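Local coordinates for transcriptional regulator (Vibrio virus VP882, PDB 7DWM), which binds the small molecule 3,5-dimethylpyrazin-2-ol (DPO) in a PAS-type domain and, as a phage transcriptional regulator, probably binds DNA through a LuxR-type helix-turn-helix domain, at residues 26-32 with 118-124; 89-95 with 231-237. One frame throughout, in Å; residues are numbered along the deposited sequence.

Interaction 1: residues 26-32 with 118-124; sequences DPWGIKD and AGTIFHG. With A1U (3,5-dimethylpyrazin-2-ol), chain C.
G29 and F122 exchange backbone hydrogen bonds, as do K31 and T120, in an antiparallel ladder whose strand axes run at 162° and come within 4.6 Å; G124 N to P27 O (2.8 Å) extends it past W28. On the face carrying W28 and H123, the imidazole lies as an offset stack on the six-membered ring of the indole, centroids 3.9 Å apart and planes at 6°. H123 CB also sits over that ring, while I121 CG2 meets the indole at its edge through CZ3. H123 NE2 donates to D26 OD1, a bond of doubtful length as modelled. The F21 ring of helix 7-21 meets the indole, and W28 of the second subunit packs on W28. These are neighbouring strands of the antiparallel PAS sheet, and its other face lines the DPO pocket. There the F122 ring, with CG between backbone N and carbonyl carbon (chi1 63°), folds back over G29, whose CA packs 3.7 Å from the ring centroid. The ligand methyl CAH covers the opposite ring face. K31 NZ reaches DPO OAI in a weak 3.3 Å hydrogen bond; its stronger partners are the carboxylates of D60 and D78, and T120 OG1 is hydrogen-bonded to D78.

Interaction 2: residues 89-95 with 231-237; sequences IVLDVHP and TQVSMLL. With A1U (3,5-dimethylpyrazin-2-ol), chain C.
L91 pairs with M235 and V93 with V233 through two backbone hydrogen bonds each, and L237 N to I89 O (2.8 Å) continues the ladder, making five such bonds between 89-95 and 231-237. Strand 233-236 runs antiparallel to 89-95 at 168°, with axes 4.4 Å apart at their closest. Between the bonded pairs, CA-H groups such as that of S234 face carbonyls across the ladder. Apolar contacts follow. V93 and V233 lie side by side on one face, pointing the same way, with V93 CB 3.8 Å from V233 CG2. L237 points toward 89-95 and lays CD1 against I89 CG2 (3.4 Å), and the same methyl lies 4.2 Å from L91 CB. Polar side chains gather on the face of D92 and S234. H94 has its CG beside the backbone N (chi1 -72°), which brings the imidazole back along its own strand, where NE2 donates to D92 OD1, an atom whose placement is less certain. D92 is a residue of the ligand pocket, its carboxylate near DPO CAB though not exactly placed. Strand 233-236 is the outermost of the sheet within the chain, with 88-96 between it and strand 99-110; V90, D92 and S234 face helix 71-80, while V233 and M235 pack on L141 of the second subunit.

Overall arrangement
Interactions 1 and 2 belong to one antiparallel sheet, separated by strand 99-110; their centres are 16 Å apart and their nearest atoms about 7 Å apart, without touching. DPO bridges the gap. The 26-32 with 118-124 pair supplies K31 and F122 on the side of its hydroxyl oxygen and one methyl, whereas the 89-95 with 231-237 pair supplies D92 near ring carbon CAB; F105 and K107 of the intervening strand are also pocket residues. In sequence the two contacts interleave, since 89-95 falls between 26-32 and 118-124, while 231-237, near the C-terminus, adds the outermost strand to the sheet. Both contacts also touch the second subunit.

Interaction 1: residues 26-32 with 118-124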
# COMPACT_ATOMS: atom_id res chain seq x y z
N ASP A 26 -11.86 -4.75 -10.36
CA ASP A 26 -11.20 -3.46 -10.30
C ASP A 26 -11.38 -2.69 -11.60
O ASP A 26 -11.46 -3.28 -12.68
CB ASP A 26 -9.71 -3.64 -10.04
CG ASP A 26 -9.40 -4.01 -8.61
OD1 ASP A 26 -8.20 -4.20 -8.30
OD2 ASP A 26 -10.34 -4.11 -7.80
N PRO A 27 -11.45 -1.36 -11.53
CA PRO A 27 -11.32 -0.55 -12.74
C PRO A 27 -9.96 -0.73 -13.39
O PRO A 27 -8.92 -0.36 -12.82
CB PRO A 27 -11.52 0.89 -12.23
CG PRO A 27 -12.34 0.73 -10.99
CD PRO A 27 -11.88 -0.56 -10.37
N TRP A 28 -9.94 -1.30 -14.59
CA TRP A 28 -8.72 -1.59 -15.33
C TRP A 28 -8.81 -0.96 -16.71
O TRP A 28 -9.90 -0.88 -17.29
CB TRP A 28 -8.50 -3.10 -15.48
CG TRP A 28 -7.73 -3.80 -14.39
CD1 TRP A 28 -8.23 -4.59 -13.41
CD2 TRP A 28 -6.30 -3.80 -14.22
NE1 TRP A 28 -7.22 -5.08 -12.62
CE2 TRP A 28 -6.02 -4.61 -13.10
CE3 TRP A 28 -5.24 -3.19 -14.89
CZ2 TRP A 28 -4.72 -4.82 -12.64
CZ3 TRP A 28 -3.95 -3.41 -14.44
CH2 TRP A 28 -3.71 -4.21 -13.32
N GLY A 29 -7.68 -0.52 -17.24
CA GLY A 29 -7.71 -0.01 -18.61
C GLY A 29 -6.34 0.37 -19.10
O GLY A 29 -5.35 0.33 -18.35
N ILE A 30 -6.27 0.70 -20.39
CA ILE A 30 -5.04 1.18 -21.03
C ILE A 30 -5.40 2.30 -22.00
O ILE A 30 -6.44 2.27 -22.67
CB ILE A 30 -4.25 0.04 -21.72
CG1 ILE A 30 -4.88 -0.45 -23.03
CG2 ILE A 30 -4.00 -1.12 -20.79
CD1 ILE A 30 -4.51 0.37 -24.25
N LYS A 31 -4.53 3.31 -22.07
CA LYS A 31 -4.65 4.33 -23.10
C LYS A 31 -3.30 4.51 -23.79
O LYS A 31 -2.30 3.91 -23.41
CB LYS A 31 -5.18 5.66 -22.54
CG LYS A 31 -4.51 6.14 -21.30
CD LYS A 31 -5.57 6.64 -20.35
CE LYS A 31 -4.96 7.29 -19.16
NZ LYS A 31 -5.95 8.04 -18.37
N ASP A 32 -3.30 5.38 -24.80
CA ASP A 32 -2.21 5.52 -25.75
C ASP A 32 -1.27 6.65 -25.34
O ASP A 32 -1.39 7.22 -24.25
CB ASP A 32 -2.81 5.75 -27.14
CG ASP A 32 -1.81 5.56 -28.26
OD1 ASP A 32 -1.62 6.52 -29.03
OD2 ASP A 32 -1.23 4.46 -28.38
N ALA A 118 3.87 2.08 -25.90
CA ALA A 118 2.66 2.39 -26.67
C ALA A 118 1.72 3.32 -25.94
O ALA A 118 0.97 4.06 -26.58
CB ALA A 118 1.92 1.11 -27.04
N GLY A 119 1.76 3.31 -24.61
CA GLY A 119 0.90 4.14 -23.80
C GLY A 119 1.05 3.78 -22.34
O GLY A 119 2.17 3.60 -21.86
N THR A 120 -0.06 3.64 -21.63
CA THR A 120 -0.03 3.30 -20.21
C THR A 120 -1.18 2.37 -19.87
O THR A 120 -2.22 2.36 -20.54
CB THR A 120 -0.12 4.55 -19.31
OG1 THR A 120 -1.41 5.16 -19.46
CG2 THR A 120 0.96 5.56 -19.65
N ILE A 121 -0.98 1.58 -18.82
CA ILE A 121 -2.02 0.78 -18.19
C ILE A 121 -2.32 1.41 -16.84
O ILE A 121 -1.40 1.85 -16.13
CB ILE A 121 -1.61 -0.70 -18.00
CG1 ILE A 121 -0.89 -1.24 -19.24
CG2 ILE A 121 -2.81 -1.57 -17.61
CD1 ILE A 121 0.60 -1.34 -19.06
N PHE A 122 -3.60 1.49 -16.48
CA PHE A 122 -4.01 2.03 -15.20
C PHE A 122 -4.87 0.99 -14.48
O PHE A 122 -5.74 0.34 -15.09
CB PHE A 122 -4.76 3.37 -15.34
CG PHE A 122 -6.06 3.28 -16.10
CD1 PHE A 122 -6.12 3.63 -17.44
CD2 PHE A 122 -7.23 2.88 -15.47
CE1 PHE A 122 -7.31 3.55 -18.14
CE2 PHE A 122 -8.42 2.80 -16.17
CZ PHE A 122 -8.46 3.14 -17.50
N HIS A 123 -4.59 0.84 -13.19
CA HIS A 123 -5.30 -0.05 -12.28
C HIS A 123 -5.84 0.79 -11.12
O HIS A 123 -5.04 1.35 -10.35
CB HIS A 123 -4.39 -1.17 -11.78
CG HIS A 123 -5.06 -2.12 -10.83
ND1 HIS A 123 -4.36 -2.86 -9.90
CD2 HIS A 123 -6.36 -2.46 -10.67
CE1 HIS A 123 -5.20 -3.61 -9.21
NE2 HIS A 123 -6.42 -3.38 -9.66
N GLY A 124 -7.13 0.88 -11.02
CA GLY A 124 -7.79 1.62 -9.95
C GLY A 124 -8.24 0.68 -8.84
O GLY A 124 -8.86 -0.35 -9.11
CAB A1U C . -8.16 8.91 -12.59
CAC A1U C . -9.30 8.25 -13.11
CAE A1U C . -8.04 7.58 -14.97
CAF A1U C . -6.95 8.26 -14.37
CAG A1U C . -10.60 8.29 -12.34
CAH A1U C . -7.93 6.86 -16.28
NAA A1U C . -6.96 8.93 -13.22
NAD A1U C . -9.21 7.59 -14.31
OAI A1U C . -5.75 8.22 -15.10

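Interaction 2: residues 89-95 with 231-237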
# COMPACT_ATOMS: atom_id res chain seq x y z
N ILE A 89 1.92 5.55 -8.66
CA ILE A 89 0.63 5.40 -8.00
C ILE A 89 0.03 6.78 -7.81
O ILE A 89 0.71 7.71 -7.34
CB ILE A 89 0.78 4.65 -6.66
CG1 ILE A 89 1.61 3.38 -6.85
CG2 ILE A 89 -0.57 4.28 -6.10
CD1 ILE A 89 2.35 2.94 -5.60
N VAL A 90 -1.23 6.92 -8.17
CA VAL A 90 -1.98 8.15 -8.01
C VAL A 90 -3.13 7.95 -7.04
O VAL A 90 -3.94 7.02 -7.18
CB VAL A 90 -2.43 8.71 -9.36
CG1 VAL A 90 -3.71 8.11 -9.78
CG2 VAL A 90 -2.67 10.26 -9.21
N LEU A 91 -3.15 8.79 -6.00
CA LEU A 91 -4.27 8.95 -5.10
C LEU A 91 -5.29 9.84 -5.78
O LEU A 91 -5.04 11.04 -5.98
CB LEU A 91 -3.81 9.54 -3.77
CG LEU A 91 -4.89 9.99 -2.76
CD1 LEU A 91 -5.73 8.82 -2.29
CD2 LEU A 91 -4.25 10.71 -1.57
N ASP A 92 -6.43 9.27 -6.14
CA ASP A 92 -7.52 9.97 -6.80
C ASP A 92 -8.71 9.99 -5.86
O ASP A 92 -9.39 8.97 -5.68
CB ASP A 92 -7.86 9.28 -8.12
CG ASP A 92 -7.14 9.89 -9.32
OD1 ASP A 92 -7.43 11.04 -9.72
OD2 ASP A 92 -6.29 9.23 -9.92
N VAL A 93 -8.97 11.13 -5.24
CA VAL A 93 -10.15 11.30 -4.40
C VAL A 93 -11.15 12.14 -5.19
O VAL A 93 -10.88 13.31 -5.50
CB VAL A 93 -9.79 11.94 -3.05
CG1 VAL A 93 -11.04 12.08 -2.20
CG2 VAL A 93 -8.75 11.09 -2.34
N HIS A 94 -12.29 11.54 -5.50
CA HIS A 94 -13.19 12.15 -6.47
C HIS A 94 -14.64 11.85 -6.12
O HIS A 94 -14.93 10.80 -5.54
CB HIS A 94 -12.91 11.65 -7.89
CG HIS A 94 -11.65 12.18 -8.48
ND1 HIS A 94 -11.53 13.46 -8.98
CD2 HIS A 94 -10.44 11.60 -8.67
CE1 HIS A 94 -10.31 13.65 -9.43
NE2 HIS A 94 -9.63 12.53 -9.26
N PRO A 95 -15.56 12.75 -6.46
CA PRO A 95 -17.00 12.42 -6.43
C PRO A 95 -17.39 11.58 -7.64
O PRO A 95 -17.95 12.05 -8.64
CB PRO A 95 -17.65 13.81 -6.44
CG PRO A 95 -16.70 14.65 -7.22
CD PRO A 95 -15.32 14.13 -6.90
N THR A 231 -12.76 17.04 -0.85
CA THR A 231 -12.07 17.95 -1.76
C THR A 231 -11.36 17.11 -2.81
O THR A 231 -10.68 16.14 -2.47
CB THR A 231 -11.08 18.89 -1.05
OG1 THR A 231 -9.80 18.24 -0.92
CG2 THR A 231 -11.59 19.30 0.34
N GLN A 232 -11.52 17.49 -4.07
CA GLN A 232 -11.15 16.66 -5.20
C GLN A 232 -9.64 16.73 -5.43
O GLN A 232 -9.09 17.83 -5.60
CB GLN A 232 -11.91 17.12 -6.44
CG GLN A 232 -12.13 16.10 -7.52
CD GLN A 232 -12.83 16.71 -8.71
OE1 GLN A 232 -12.77 16.19 -9.83
NE2 GLN A 232 -13.51 17.82 -8.48
N VAL A 233 -8.96 15.58 -5.45
CA VAL A 233 -7.51 15.55 -5.66
C VAL A 233 -7.14 14.41 -6.60
O VAL A 233 -7.83 13.40 -6.70
CB VAL A 233 -6.69 15.43 -4.34
CG1 VAL A 233 -7.14 16.45 -3.30
CG2 VAL A 233 -6.76 14.03 -3.78
N SER A 234 -5.98 14.57 -7.23
CA SER A 234 -5.25 13.45 -7.82
C SER A 234 -3.77 13.78 -7.71
O SER A 234 -3.31 14.77 -8.28
CB SER A 234 -5.63 13.25 -9.28
OG SER A 234 -4.94 14.16 -10.11
N MET A 235 -3.04 12.95 -6.98
CA MET A 235 -1.66 13.24 -6.60
C MET A 235 -0.82 11.99 -6.82
O MET A 235 -1.24 10.88 -6.47
CB MET A 235 -1.56 13.62 -5.12
CG MET A 235 -2.18 14.94 -4.72
SD MET A 235 -2.17 15.05 -2.91
CE MET A 235 -0.41 15.01 -2.59
N LEU A 236 0.39 12.16 -7.34
CA LEU A 236 1.26 11.00 -7.47
C LEU A 236 1.93 10.78 -6.13
O LEU A 236 2.38 11.73 -5.48
CB LEU A 236 2.28 11.20 -8.59
CG LEU A 236 3.02 12.52 -8.83
CD1 LEU A 236 4.11 12.80 -7.80
CD2 LEU A 236 3.60 12.52 -10.24
N LEU A 237 1.96 9.53 -5.70
CA LEU A 237 2.59 9.18 -4.44
C LEU A 237 4.09 9.04 -4.63
O LEU A 237 4.56 8.51 -5.65
CB LEU A 237 1.96 7.92 -3.87
CG LEU A 237 0.47 8.22 -3.67
CD1 LEU A 237 -0.42 7.05 -4.05
CD2 LEU A 237 0.19 8.66 -2.25
CAB A1U C . -8.16 8.91 -12.59
CAC A1U C . -9.30 8.25 -13.11
CAE A1U C . -8.04 7.58 -14.97
CAF A1U C . -6.95 8.26 -14.37
CAG A1U C . -10.60 8.29 -12.34
CAH A1U C . -7.93 6.86 -16.28
NAA A1U C . -6.96 8.93 -13.22
NAD A1U C . -9.21 7.59 -14.31
OAI A1U C . -5.75 8.22 -15.10